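CheC domain protein (Shewanella loihica PV-4, PDB 3IIC) probably acts as a CheX-type chemotaxis phosphatase, removing the phosphoryl group from a response regulator such as CheY. Local coordinates at residues K34-A39 against G133-M138; G45-V50 against G56-T61; L11-N16 against G99-L104; I60-T65 against G91-M96. All blocks are in the same frame, centred on the assembly; numbering follows the deposited sequence.

Contact 1. Residues K34-A39 against G133-M138; sequences KKDNLA and GQKIIM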
loop_
_atom_site.group_PDB
_atom_site.type_symbol
_atom_site.label_atom_id
_atom_site.label_comp_id
_atom_site.label_asym_id
_atom_site.label_seq_id
_atom_site.Cartn_x
_atom_site.Cartn_y
_atom_site.Cartn_z
ATOM N N LYS A 34 -17.000 7.166 6.606
ATOM C CA LYS A 34 -16.563 8.559 6.550
ATOM C C LYS A 34 -15.086 8.852 6.783
ATOM O O LYS A 34 -14.579 9.802 6.203
ATOM C CB LYS A 34 -17.340 9.337 7.620
ATOM C CG LYS A 34 -18.872 9.387 7.425
ATOM C CD LYS A 34 -19.341 10.160 6.182
ATOM C CE LYS A 34 -18.933 11.621 6.229
ATOM N NZ LYS A 34 -19.595 12.430 5.172
ATOM N N LYS A 35 -14.412 8.069 7.636
ATOM C CA LYS A 35 -13.059 8.387 8.090
ATOM C C LYS A 35 -12.236 7.126 8.294
ATOM O O LYS A 35 -12.714 6.166 8.907
ATOM C CB LYS A 35 -13.138 9.170 9.423
ATOM C CG LYS A 35 -11.809 9.688 10.008
ATOM C CD LYS A 35 -11.317 10.973 9.347
ATOM C CE LYS A 35 -9.796 11.208 9.530
ATOM N NZ LYS A 35 -8.954 10.399 8.565
ATOM N N ASP A 36 -11.006 7.156 7.754
ATOM C CA ASP A 36 -10.027 6.097 7.906
ATOM C C ASP A 36 -8.836 6.666 8.696
ATOM O O ASP A 36 -8.918 7.757 9.253
ATOM C CB ASP A 36 -9.660 5.471 6.548
ATOM C CG ASP A 36 -8.932 6.429 5.592
ATOM O OD1 ASP A 36 -8.449 7.506 5.977
ATOM O OD2 ASP A 36 -8.850 6.081 4.411
ATOM N N ASN A 37 -7.741 5.914 8.740
ATOM C CA ASN A 37 -6.537 6.250 9.513
ATOM C C ASN A 37 -6.827 6.182 11.024
ATOM O O ASN A 37 -6.195 6.865 11.828
ATOM C CB ASN A 37 -5.935 7.611 9.084
ATOM C CG ASN A 37 -4.442 7.690 9.334
ATOM O OD1 ASN A 37 -3.702 6.733 9.093
ATOM N ND2 ASN A 37 -3.987 8.844 9.788
ATOM N N LEU A 38 -7.793 5.336 11.387
ATOM C CA LEU A 38 -8.238 5.142 12.768
ATOM C C LEU A 38 -7.909 3.731 13.266
ATOM O O LEU A 38 -7.371 3.575 14.339
ATOM C CB LEU A 38 -9.747 5.421 12.867
ATOM C CG LEU A 38 -10.284 6.800 12.464
ATOM C CD1 LEU A 38 -11.786 6.804 12.639
ATOM C CD2 LEU A 38 -9.671 7.901 13.281
ATOM N N ALA A 39 -8.210 2.713 12.476
ATOM C CA ALA A 39 -7.987 1.331 12.879
ATOM C C ALA A 39 -6.483 1.022 12.925
ATOM O O ALA A 39 -5.739 1.430 12.055
ATOM C CB ALA A 39 -8.732 0.361 11.932
ATOM N N GLY A 133 -13.181 9.449 -3.645
ATOM C CA GLY A 133 -14.243 8.458 -3.692
ATOM C C GLY A 133 -14.872 8.071 -2.373
ATOM O O GLY A 133 -14.594 8.669 -1.335
ATOM N N GLN A 134 -15.752 7.082 -2.422
ATOM C CA GLN A 134 -16.437 6.610 -1.227
ATOM C C GLN A 134 -15.553 5.546 -0.588
ATOM O O GLN A 134 -14.912 4.765 -1.290
ATOM C CB GLN A 134 -17.819 6.065 -1.572
ATOM N N LYS A 135 -15.529 5.534 0.742
ATOM C CA LYS A 135 -14.727 4.596 1.557
ATOM C C LYS A 135 -15.609 3.782 2.472
ATOM O O LYS A 135 -16.637 4.260 2.929
ATOM C CB LYS A 135 -13.795 5.360 2.493
ATOM C CG LYS A 135 -12.903 6.367 1.855
ATOM C CD LYS A 135 -12.007 6.999 2.905
ATOM C CE LYS A 135 -10.984 7.899 2.253
ATOM N NZ LYS A 135 -10.055 8.483 3.255
ATOM N N ILE A 136 -15.195 2.554 2.739
ATOM C CA ILE A 136 -15.824 1.698 3.743
ATOM C C ILE A 136 -14.663 1.018 4.488
ATOM O O ILE A 136 -13.726 0.546 3.849
ATOM C CB ILE A 136 -16.875 0.667 3.179
ATOM C CG1 ILE A 136 -17.477 -0.169 4.328
ATOM C CG2 ILE A 136 -16.268 -0.234 2.133
ATOM C CD1 ILE A 136 -18.817 -0.885 4.039
ATOM N N ILE A 137 -14.687 1.091 5.824
ATOM C CA ILE A 137 -13.722 0.400 6.688
ATOM C C ILE A 137 -14.580 -0.473 7.594
ATOM O O ILE A 137 -15.390 0.053 8.371
ATOM C CB ILE A 137 -12.820 1.342 7.529
ATOM C CG1 ILE A 137 -12.179 2.426 6.639
ATOM C CG2 ILE A 137 -11.776 0.497 8.297
ATOM C CD1 ILE A 137 -13.061 3.634 6.386
HETATM N N MSE A 138 -14.450 -1.790 7.425
HETATM C CA MSE A 138 -15.231 -2.756 8.169
HETATM C C MSE A 138 -14.383 -3.642 9.090
HETATM O O MSE A 138 -13.473 -4.295 8.606
HETATM C CB MSE A 138 -16.011 -3.667 7.236
HETATM C CG MSE A 138 -16.811 -4.704 8.041
HETATM SE SE MSE A 138 -18.316 -5.422 7.183
HETATM C CE MSE A 138 -19.399 -3.843 7.167
HETATM O O HOH W 1 -10.709 9.462 5.717
#

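Contact 2. Residues G45-V50 against G56-T61; sequences GLIGMV and GSLSIT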
loop_
_atom_site.group_PDB
_atom_site.type_symbol
_atom_site.label_atom_id
_atom_site.label_comp_id
_atom_site.label_asym_id
_atom_site.label_seq_id
_atom_site.Cartn_x
_atom_site.Cartn_y
_atom_site.Cartn_z
ATOM N N GLY A 45 -2.146 -6.130 4.132
ATOM C CA GLY A 45 -1.972 -6.337 2.703
ATOM C C GLY A 45 -2.673 -5.163 2.021
ATOM O O GLY A 45 -3.813 -4.835 2.373
ATOM N N LEU A 46 -2.016 -4.565 1.025
ATOM C CA LEU A 46 -2.537 -3.391 0.270
ATOM C C LEU A 46 -2.434 -3.598 -1.245
ATOM O O LEU A 46 -1.405 -4.051 -1.737
ATOM C CB LEU A 46 -1.803 -2.118 0.709
ATOM C CG LEU A 46 -1.919 -1.867 2.236
ATOM C CD1 LEU A 46 -0.762 -2.455 3.032
ATOM C CD2 LEU A 46 -1.961 -0.406 2.540
ATOM N N ILE A 47 -3.505 -3.276 -1.990
ATOM C CA ILE A 47 -3.531 -3.506 -3.422
ATOM C C ILE A 47 -4.390 -2.440 -4.149
ATOM O O ILE A 47 -5.515 -2.072 -3.691
ATOM C CB ILE A 47 -4.057 -4.941 -3.716
ATOM C CG1 ILE A 47 -3.673 -5.391 -5.128
ATOM C CG2 ILE A 47 -5.637 -5.052 -3.487
ATOM C CD1 ILE A 47 -4.024 -6.892 -5.411
ATOM N N GLY A 48 -3.828 -1.940 -5.248
ATOM C CA GLY A 48 -4.475 -0.963 -6.077
ATOM C C GLY A 48 -5.298 -1.625 -7.177
ATOM O O GLY A 48 -5.025 -2.764 -7.597
HETATM N N MSE A 49 -6.297 -0.878 -7.635
HETATM C CA MSE A 49 -7.242 -1.292 -8.671
HETATM C C MSE A 49 -7.460 -0.148 -9.651
HETATM O O MSE A 49 -7.524 1.021 -9.239
HETATM C CB MSE A 49 -8.583 -1.696 -8.044
HETATM C CG MSE A 49 -8.546 -3.041 -7.419
HETATM SE SE MSE A 49 -10.049 -3.480 -6.312
HETATM C CE MSE A 49 -10.157 -2.064 -5.013
ATOM N N VAL A 50 -7.548 -0.505 -10.935
ATOM C CA VAL A 50 -7.764 0.423 -12.045
ATOM C C VAL A 50 -8.752 -0.221 -13.014
ATOM O O VAL A 50 -8.517 -1.339 -13.477
ATOM C CB VAL A 50 -6.431 0.693 -12.839
ATOM C CG1 VAL A 50 -6.660 1.589 -14.090
ATOM C CG2 VAL A 50 -5.337 1.280 -11.920
ATOM N N GLY A 56 -9.152 2.671 -7.688
ATOM C CA GLY A 56 -9.443 2.297 -6.319
ATOM C C GLY A 56 -8.330 1.596 -5.595
ATOM O O GLY A 56 -7.221 1.409 -6.129
ATOM N N SER A 57 -8.650 1.200 -4.373
ATOM C CA SER A 57 -7.685 0.569 -3.494
ATOM C C SER A 57 -8.332 -0.262 -2.406
ATOM O O SER A 57 -9.442 0.029 -1.960
ATOM C CB SER A 57 -6.754 1.640 -2.884
ATOM O OG SER A 57 -7.494 2.709 -2.292
ATOM N N LEU A 58 -7.646 -1.336 -2.038
ATOM C CA LEU A 58 -8.089 -2.229 -0.996
ATOM C C LEU A 58 -6.957 -2.495 0.029
ATOM O O LEU A 58 -5.813 -2.613 -0.357
ATOM C CB LEU A 58 -8.613 -3.524 -1.610
ATOM C CG LEU A 58 -9.039 -4.658 -0.673
ATOM C CD1 LEU A 58 -10.221 -5.406 -1.263
ATOM C CD2 LEU A 58 -7.893 -5.609 -0.422
ATOM N N SER A 59 -7.303 -2.527 1.315
ATOM C CA SER A 59 -6.352 -2.931 2.361
ATOM C C SER A 59 -7.042 -3.885 3.326
ATOM O O SER A 59 -8.238 -3.777 3.552
ATOM C CB SER A 59 -5.721 -1.737 3.089
ATOM O OG SER A 59 -6.662 -0.947 3.767
ATOM N N ILE A 60 -6.297 -4.869 3.802
ATOM C CA ILE A 60 -6.764 -5.841 4.796
ATOM C C ILE A 60 -5.666 -5.826 5.885
ATOM O O ILE A 60 -4.527 -6.180 5.601
ATOM C CB ILE A 60 -6.918 -7.294 4.251
ATOM C CG1 ILE A 60 -7.831 -7.371 2.991
ATOM C CG2 ILE A 60 -7.440 -8.169 5.370
ATOM C CD1 ILE A 60 -7.874 -8.766 2.308
ATOM N N THR A 61 -6.041 -5.416 7.098
ATOM C CA THR A 61 -5.141 -5.264 8.234
ATOM C C THR A 61 -5.510 -6.264 9.324
ATOM O O THR A 61 -6.696 -6.427 9.626
ATOM C CB THR A 61 -5.279 -3.835 8.799
ATOM O OG1 THR A 61 -4.861 -2.913 7.790
ATOM C CG2 THR A 61 -4.434 -3.634 10.050
#

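Contact 3. Residues L11-N16 against G99-L104; sequences LDSLLN and GGAKNL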
loop_
_atom_site.group_PDB
_atom_site.type_symbol
_atom_site.label_atom_id
_atom_site.label_comp_id
_atom_site.label_asym_id
_atom_site.label_seq_id
_atom_site.Cartn_x
_atom_site.Cartn_y
_atom_site.Cartn_z
ATOM N N LEU A 11 -16.288 -8.165 0.699
ATOM C CA LEU A 11 -16.565 -8.668 2.068
ATOM C C LEU A 11 -16.755 -10.202 2.092
ATOM O O LEU A 11 -16.168 -10.899 2.928
ATOM C CB LEU A 11 -17.784 -7.946 2.681
ATOM C CG LEU A 11 -17.720 -6.403 2.781
ATOM C CD1 LEU A 11 -18.911 -5.890 3.600
ATOM C CD2 LEU A 11 -16.375 -5.858 3.372
ATOM N N ASP A 12 -17.561 -10.701 1.153
ATOM C CA ASP A 12 -17.796 -12.134 0.988
ATOM C C ASP A 12 -16.491 -12.932 0.690
ATOM O O ASP A 12 -16.341 -14.034 1.180
ATOM C CB ASP A 12 -18.764 -12.400 -0.166
ATOM C CG ASP A 12 -20.199 -11.890 0.079
ATOM O OD1 ASP A 12 -20.638 -11.639 1.228
ATOM O OD2 ASP A 12 -20.903 -11.769 -0.948
ATOM N N SER A 13 -15.600 -12.379 -0.139
ATOM C CA SER A 13 -14.338 -13.034 -0.519
ATOM C C SER A 13 -13.419 -13.164 0.667
ATOM O O SER A 13 -12.745 -14.177 0.778
ATOM C CB SER A 13 -13.571 -12.292 -1.620
ATOM O OG SER A 13 -14.350 -12.162 -2.769
ATOM N N LEU A 14 -13.367 -12.107 1.492
ATOM C CA LEU A 14 -12.634 -12.106 2.730
ATOM C C LEU A 14 -13.068 -13.283 3.623
ATOM O O LEU A 14 -12.221 -14.060 4.032
ATOM C CB LEU A 14 -12.765 -10.781 3.478
ATOM C CG LEU A 14 -11.956 -10.677 4.792
ATOM C CD1 LEU A 14 -10.477 -10.891 4.530
ATOM C CD2 LEU A 14 -12.209 -9.331 5.511
ATOM N N LEU A 15 -14.364 -13.442 3.867
ATOM C CA LEU A 15 -14.860 -14.560 4.705
ATOM C C LEU A 15 -14.616 -15.924 4.027
ATOM O O LEU A 15 -14.143 -16.853 4.681
ATOM C CB LEU A 15 -16.312 -14.331 5.155
ATOM C CG LEU A 15 -16.499 -13.062 6.028
ATOM C CD1 LEU A 15 -17.880 -13.030 6.699
ATOM C CD2 LEU A 15 -15.438 -12.905 7.134
ATOM N N ASN A 16 -14.847 -15.991 2.716
ATOM C CA ASN A 16 -14.611 -17.216 1.951
ATOM C C ASN A 16 -13.135 -17.626 1.942
ATOM O O ASN A 16 -12.833 -18.795 2.132
ATOM C CB ASN A 16 -15.139 -17.089 0.515
ATOM C CG ASN A 16 -16.647 -16.985 0.465
ATOM O OD1 ASN A 16 -17.331 -17.381 1.404
ATOM N ND2 ASN A 16 -17.170 -16.426 -0.620
ATOM N N GLY A 99 -8.994 -10.883 -6.199
ATOM C CA GLY A 99 -9.289 -11.717 -7.379
ATOM C C GLY A 99 -10.666 -12.351 -7.293
ATOM O O GLY A 99 -11.393 -12.396 -8.296
ATOM N N GLY A 100 -11.037 -12.820 -6.096
ATOM C CA GLY A 100 -12.374 -13.368 -5.839
ATOM C C GLY A 100 -13.471 -12.318 -6.067
ATOM O O GLY A 100 -14.500 -12.619 -6.659
ATOM N N ALA A 101 -13.244 -11.094 -5.577
ATOM C CA ALA A 101 -14.174 -9.969 -5.791
ATOM C C ALA A 101 -14.207 -9.554 -7.285
ATOM O O ALA A 101 -15.294 -9.304 -7.828
ATOM C CB ALA A 101 -13.804 -8.774 -4.895
ATOM N N LYS A 102 -13.019 -9.493 -7.915
ATOM C CA LYS A 102 -12.829 -9.178 -9.351
ATOM C C LYS A 102 -13.774 -10.018 -10.217
ATOM O O LYS A 102 -14.453 -9.466 -11.096
ATOM C CB LYS A 102 -11.362 -9.436 -9.796
ATOM C CG LYS A 102 -10.951 -8.860 -11.148
ATOM C CD LYS A 102 -9.846 -9.669 -11.798
ATOM C CE LYS A 102 -9.245 -9.013 -13.022
ATOM N NZ LYS A 102 -10.262 -8.638 -14.022
ATOM N N ASN A 103 -13.868 -11.318 -9.916
ATOM C CA ASN A 103 -14.745 -12.260 -10.669
ATOM C C ASN A 103 -16.244 -12.076 -10.470
ATOM O O ASN A 103 -17.026 -12.149 -11.444
ATOM C CB ASN A 103 -14.417 -13.715 -10.300
ATOM C CG ASN A 103 -13.000 -14.136 -10.699
ATOM O OD1 ASN A 103 -12.230 -13.379 -11.312
ATOM N ND2 ASN A 103 -12.667 -15.368 -10.370
ATOM N N LEU A 104 -16.650 -11.935 -9.204
ATOM C CA LEU A 104 -18.064 -11.710 -8.841
ATOM C C LEU A 104 -18.587 -10.406 -9.483
ATOM O O LEU A 104 -19.718 -10.355 -10.021
ATOM C CB LEU A 104 -18.246 -11.684 -7.310
ATOM C CG LEU A 104 -18.235 -13.004 -6.492
ATOM C CD1 LEU A 104 -17.274 -14.091 -7.021
ATOM C CD2 LEU A 104 -17.964 -12.710 -5.003
#

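Contact 4. Residues I60-T65 against G91-M96; sequences ITFEET and GELTNM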
loop_
_atom_site.group_PDB
_atom_site.type_symbol
_atom_site.label_atom_id
_atom_site.label_comp_id
_atom_site.label_asym_id
_atom_site.label_seq_id
_atom_site.Cartn_x
_atom_site.Cartn_y
_atom_site.Cartn_z
ATOM N N ILE A 60 -6.297 -4.869 3.802
ATOM C CA ILE A 60 -6.764 -5.841 4.796
ATOM C C ILE A 60 -5.666 -5.826 5.885
ATOM O O ILE A 60 -4.527 -6.180 5.601
ATOM C CB ILE A 60 -6.918 -7.294 4.251
ATOM C CG1 ILE A 60 -7.831 -7.371 2.991
ATOM C CG2 ILE A 60 -7.440 -8.169 5.370
ATOM C CD1 ILE A 60 -7.874 -8.766 2.308
ATOM N N THR A 61 -6.041 -5.416 7.098
ATOM C CA THR A 61 -5.141 -5.264 8.234
ATOM C C THR A 61 -5.510 -6.264 9.324
ATOM O O THR A 61 -6.696 -6.427 9.626
ATOM C CB THR A 61 -5.279 -3.835 8.799
ATOM O OG1 THR A 61 -4.861 -2.913 7.790
ATOM C CG2 THR A 61 -4.434 -3.634 10.050
ATOM N N PHE A 62 -4.490 -6.905 9.907
ATOM C CA PHE A 62 -4.651 -7.863 11.021
ATOM C C PHE A 62 -3.913 -7.436 12.267
ATOM O O PHE A 62 -2.813 -6.895 12.182
ATOM C CB PHE A 62 -4.072 -9.224 10.647
ATOM C CG PHE A 62 -4.768 -9.890 9.517
ATOM C CD1 PHE A 62 -4.383 -9.627 8.196
ATOM C CD2 PHE A 62 -5.824 -10.757 9.752
ATOM C CE1 PHE A 62 -5.037 -10.258 7.123
ATOM C CE2 PHE A 62 -6.495 -11.384 8.686
ATOM C CZ PHE A 62 -6.107 -11.137 7.383
ATOM N N GLU A 63 -4.523 -7.704 13.431
ATOM C CA GLU A 63 -3.826 -7.605 14.739
ATOM C C GLU A 63 -2.892 -8.822 14.762
ATOM O O GLU A 63 -3.206 -9.847 14.148
ATOM C CB GLU A 63 -4.812 -7.623 15.926
ATOM C CG GLU A 63 -5.667 -6.349 15.980
ATOM C CD GLU A 63 -6.664 -6.308 17.136
ATOM O OE1 GLU A 63 -7.141 -7.362 17.614
ATOM O OE2 GLU A 63 -7.001 -5.188 17.542
ATOM N N GLU A 64 -1.729 -8.694 15.399
ATOM C CA GLU A 64 -0.757 -9.785 15.434
ATOM C C GLU A 64 -1.343 -11.123 15.927
ATOM O O GLU A 64 -1.137 -12.145 15.286
ATOM C CB GLU A 64 0.491 -9.402 16.272
ATOM C CG GLU A 64 1.508 -10.560 16.381
ATOM C CD GLU A 64 2.831 -10.176 17.007
ATOM O OE1 GLU A 64 3.265 -10.901 17.909
ATOM O OE2 GLU A 64 3.448 -9.183 16.602
ATOM N N THR A 65 -2.071 -11.121 17.043
ATOM C CA THR A 65 -2.624 -12.368 17.620
ATOM C C THR A 65 -3.539 -13.119 16.642
ATOM O O THR A 65 -3.523 -14.339 16.606
ATOM C CB THR A 65 -3.379 -12.136 18.955
ATOM O OG1 THR A 65 -4.371 -11.133 18.743
ATOM C CG2 THR A 65 -2.438 -11.693 20.087
ATOM N N GLY A 91 0.023 -11.346 1.766
ATOM C CA GLY A 91 0.038 -10.981 0.321
ATOM C C GLY A 91 -0.847 -11.891 -0.502
ATOM O O GLY A 91 -1.622 -11.433 -1.349
ATOM N N GLU A 92 -0.734 -13.197 -0.250
ATOM C CA GLU A 92 -1.586 -14.209 -0.897
ATOM C C GLU A 92 -3.070 -13.999 -0.544
ATOM O O GLU A 92 -3.906 -13.985 -1.422
ATOM C CB GLU A 92 -1.149 -15.606 -0.481
ATOM C CG GLU A 92 -2.016 -16.738 -1.061
ATOM C CD GLU A 92 -1.557 -18.106 -0.614
ATOM O OE1 GLU A 92 -0.367 -18.210 -0.214
ATOM O OE2 GLU A 92 -2.364 -19.073 -0.657
ATOM N N LEU A 93 -3.381 -13.843 0.737
ATOM C CA LEU A 93 -4.767 -13.587 1.180
ATOM C C LEU A 93 -5.326 -12.343 0.469
ATOM O O LEU A 93 -6.451 -12.383 -0.078
ATOM C CB LEU A 93 -4.851 -13.514 2.717
ATOM C CG LEU A 93 -6.109 -12.998 3.451
ATOM C CD1 LEU A 93 -6.328 -13.674 4.818
ATOM C CD2 LEU A 93 -6.061 -11.483 3.610
ATOM N N THR A 94 -4.505 -11.293 0.395
ATOM C CA THR A 94 -4.864 -10.042 -0.302
ATOM C C THR A 94 -5.199 -10.237 -1.792
ATOM O O THR A 94 -6.189 -9.700 -2.238
ATOM C CB THR A 94 -3.784 -8.934 -0.112
ATOM O OG1 THR A 94 -3.593 -8.731 1.299
ATOM C CG2 THR A 94 -4.225 -7.611 -0.766
ATOM N N ASN A 95 -4.384 -10.990 -2.521
ATOM C CA ASN A 95 -4.619 -11.298 -3.934
ATOM C C ASN A 95 -5.853 -12.143 -4.138
ATOM O O ASN A 95 -6.557 -11.934 -5.120
ATOM C CB ASN A 95 -3.469 -12.081 -4.598
ATOM C CG ASN A 95 -2.350 -11.214 -5.081
ATOM O OD1 ASN A 95 -2.553 -10.107 -5.555
ATOM N ND2 ASN A 95 -1.131 -11.750 -5.023
HETATM N N MSE A 96 -6.057 -13.121 -3.243
HETATM C CA MSE A 96 -7.190 -14.045 -3.332
HETATM C C MSE A 96 -8.519 -13.357 -3.056
HETATM O O MSE A 96 -9.483 -13.598 -3.791
HETATM C CB MSE A 96 -6.988 -15.261 -2.424
HETATM C CG MSE A 96 -5.815 -16.145 -2.819
HETATM SE SE MSE A 96 -5.778 -16.745 -4.685
HETATM C CE MSE A 96 -4.828 -15.340 -5.598
#

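Contact 1. Residues K34-A39 against G133-M138
Lys135 reaches from its strand to Asp36 in the loop before strand 43-51 and makes a salt bridge: NZ lies 2.9 Å from Asp36 OD2 and comes from above the carboxylate plane, 54° out of it. Beyond CG the lysine chain is extended, and it meets the aspartate at roughly a right angle. A water joins the two sides, accepting from Lys135 NZ at 2.7 Å and from the backbone Asp36 N at 3.1 Å. Lys35 joins from within the loop: its NZ donates to Asp36 O at 2.7 Å, and its charge makes a long salt bridge to the carboxylate. Were Lys135 an alanine, the Asp36 carboxylate would probably be left without its cationic mate across the contact and the water without one of its donors. Beside this polar patch sits Ile137, whose CD1 touches Lys35 O at 3.6 Å and Asp36 CB at 3.9 Å. Asp36 OD2 also accepts from His129 N, and Lys135 NZ donates to His129 O, so strand 125-129 is tied into the same knot. Strand 134-141 pairs with strand 147-154 and sends Ile136 and Met138 to helix 4-22, while Asn37 bonds Glu84 of the second subunit.

Contact 2. Residues G45-V50 against G56-T61
Met49, a selenomethionine, leans across Gly56 toward Leu58. Met49 CB stands 3.9 Å from Gly56 O, CG and SE carry the chain onward, and a bend at chi3 (-55°) brings the terminal Met49 CE over the neighbouring backbone, 3.7 Å from Ser57 N and 4.0 Å from Leu58 CB. Gly56, with no side chain, leaves this route clear. Next along the same face, Ile47 CG2 meets Leu58 CB at 3.8 Å.

Six backbone bonds hold the strands in register, two in each of the hydrogen-bonded pairs Gly45-Ile60, Ile47-Leu58 and Met49-Gly56. The middle pair is the straightest at its acceptors: Leu58 N to Ile47 O measures 2.8 Å and runs nearly along the C=O axis. At the Met49 end the donors sit well above the carbonyl planes, Met49 N by 51° from that of Gly56, so these bonds are bent at the acceptor.

The other face carries Leu46, whose CG rests 3.9 Å from Ser59 CB, and two serines. Ser57 OG and Ser59 OG bond ND1 and NE2 of the His129 ring, so one imidazole bridges both hydroxyls. Helices 4-22 and 84-107 cover the Ile47, Met49 and Leu58 face, whereas Leu46 also packs on Ile118 of the second subunit. This is a classic antiparallel beta hairpin, strands 43-51 and 54-62, inside the sheet of a CheX-like fold.

Contact 3. Residues L11-N16 against G99-L104
Two helices cross here, 4-22 and 84-107, and they touch where Ser13 meets the glycine-alanine step of Gly100 and Ala101. The axes of the two short segments pass 8.6 Å apart with 134° between their directions, and the CA atoms of Ser13 and Gly100 come within 5.7 Å. Small residues make such closeness possible at this point. Gly100 offers bare backbone to the serine: a beta carbon there would lie only about 3.1 Å from Ser13 OG, which is tight for any side chain.

The hydroxyl does most of the touching. Ser13 OG sits 3.4 Å from Gly100 C and 3.2 Å from Ala101 N, but the angle at that nitrogen is poor and the pair is a close approach, not a bond. The hydroxyl hydrogen goes backward along its own helix to Pro9 O. With OG turned beside the backbone N (chi1 -58°), the oxygen serves both purposes, satisfied within helix 4-22 while its surface lies against the opposing peptide. Ala101 CB flanks Ser13 OG at 4.0 Å. Leu104, one turn further on, brings CD2 to 4.3 Å from Ser13 OG and also lies on Pro9.

The area shared is small, and other residues widen the junction: Val97 of helix 84-107 packs on both Ser13 and Leu14, and Phe10 of helix 4-22 packs on Ala101. On the sheet side of helix 4-22, Leu11 and Leu14 spread over strands 134-141 and 147-154; both helices lie on one face of the sheet and touch each other at Ser13.

Contact 4. Residues I60-T65 against G91-M96
Leu93 and Phe62 come toward each other from opposite directions, and their first torsions set the meeting point. In Leu93, CG stands anti to the backbone N (chi1 168°), which carries the isobutyl group off helix 84-107 toward the strand. In Phe62, CG lies anti to the carbonyl carbon (chi1 -64°), turning the ring toward the helix so that CZ leads.

The two methyls of the leucine divide the work. Leu93 CD1 touches Phe62 CZ at 3.6 Å, approaching the ring obliquely. Leu93 CD2 lies at the ring edge, in its plane, 3.8 Å from Phe62 CZ and 3.9 Å from Phe62 CE1, and on its other front meets Ile60 CD1 at 3.5 Å. Ile60 CG2 adds a further touch to Leu93 CD2 at 4.0 Å, so this methyl is shared between an aromatic edge and two branches of the isoleucine. Ile60 CD1 then runs on to the helix backbone, 4.2 Å from Thr94 CA. The threonine keeps its polar end at home, with OG1 bonded to Val90 O one turn back.

Helix 4-22 closes over Leu93 with Leu18 and Met21, and helix 64-75 lays Ile67 and Ile70 on Phe62. Glu92 and Asn95 fit the E-x-x-N pattern of CheC and CheX phosphatases, and neither takes part in this contact; that they serve the phosphatase reaction is only inferred from the family. Between these two segments the contact is apolar in character, with Thr94 meeting Ile60 through its backbone carbon, so burial and dispersion carry it.

In the fold
From the N terminus, helix 4-22 comes first, and contact 3 brings it back against helix 84-107, closing a long loop that encloses contacts 2 and 4. Contact 1 starts later, in the loop before strand 43-51, and ends on strand 134-141, so it crosses contact 3 while also enclosing contacts 2 and 4. Contact 2 pairs the two strands of the local hairpin, and contact 4 takes over on strand 54-62, sharing Ile60 and Thr61, to reach helix 84-107. Met138 of contact 1 packs on Leu11 of contact 3, and Ile60 lies on Leu14. Together they join loop, sheet and both long helices, while contacts 1 and 2 also touch the second subunit.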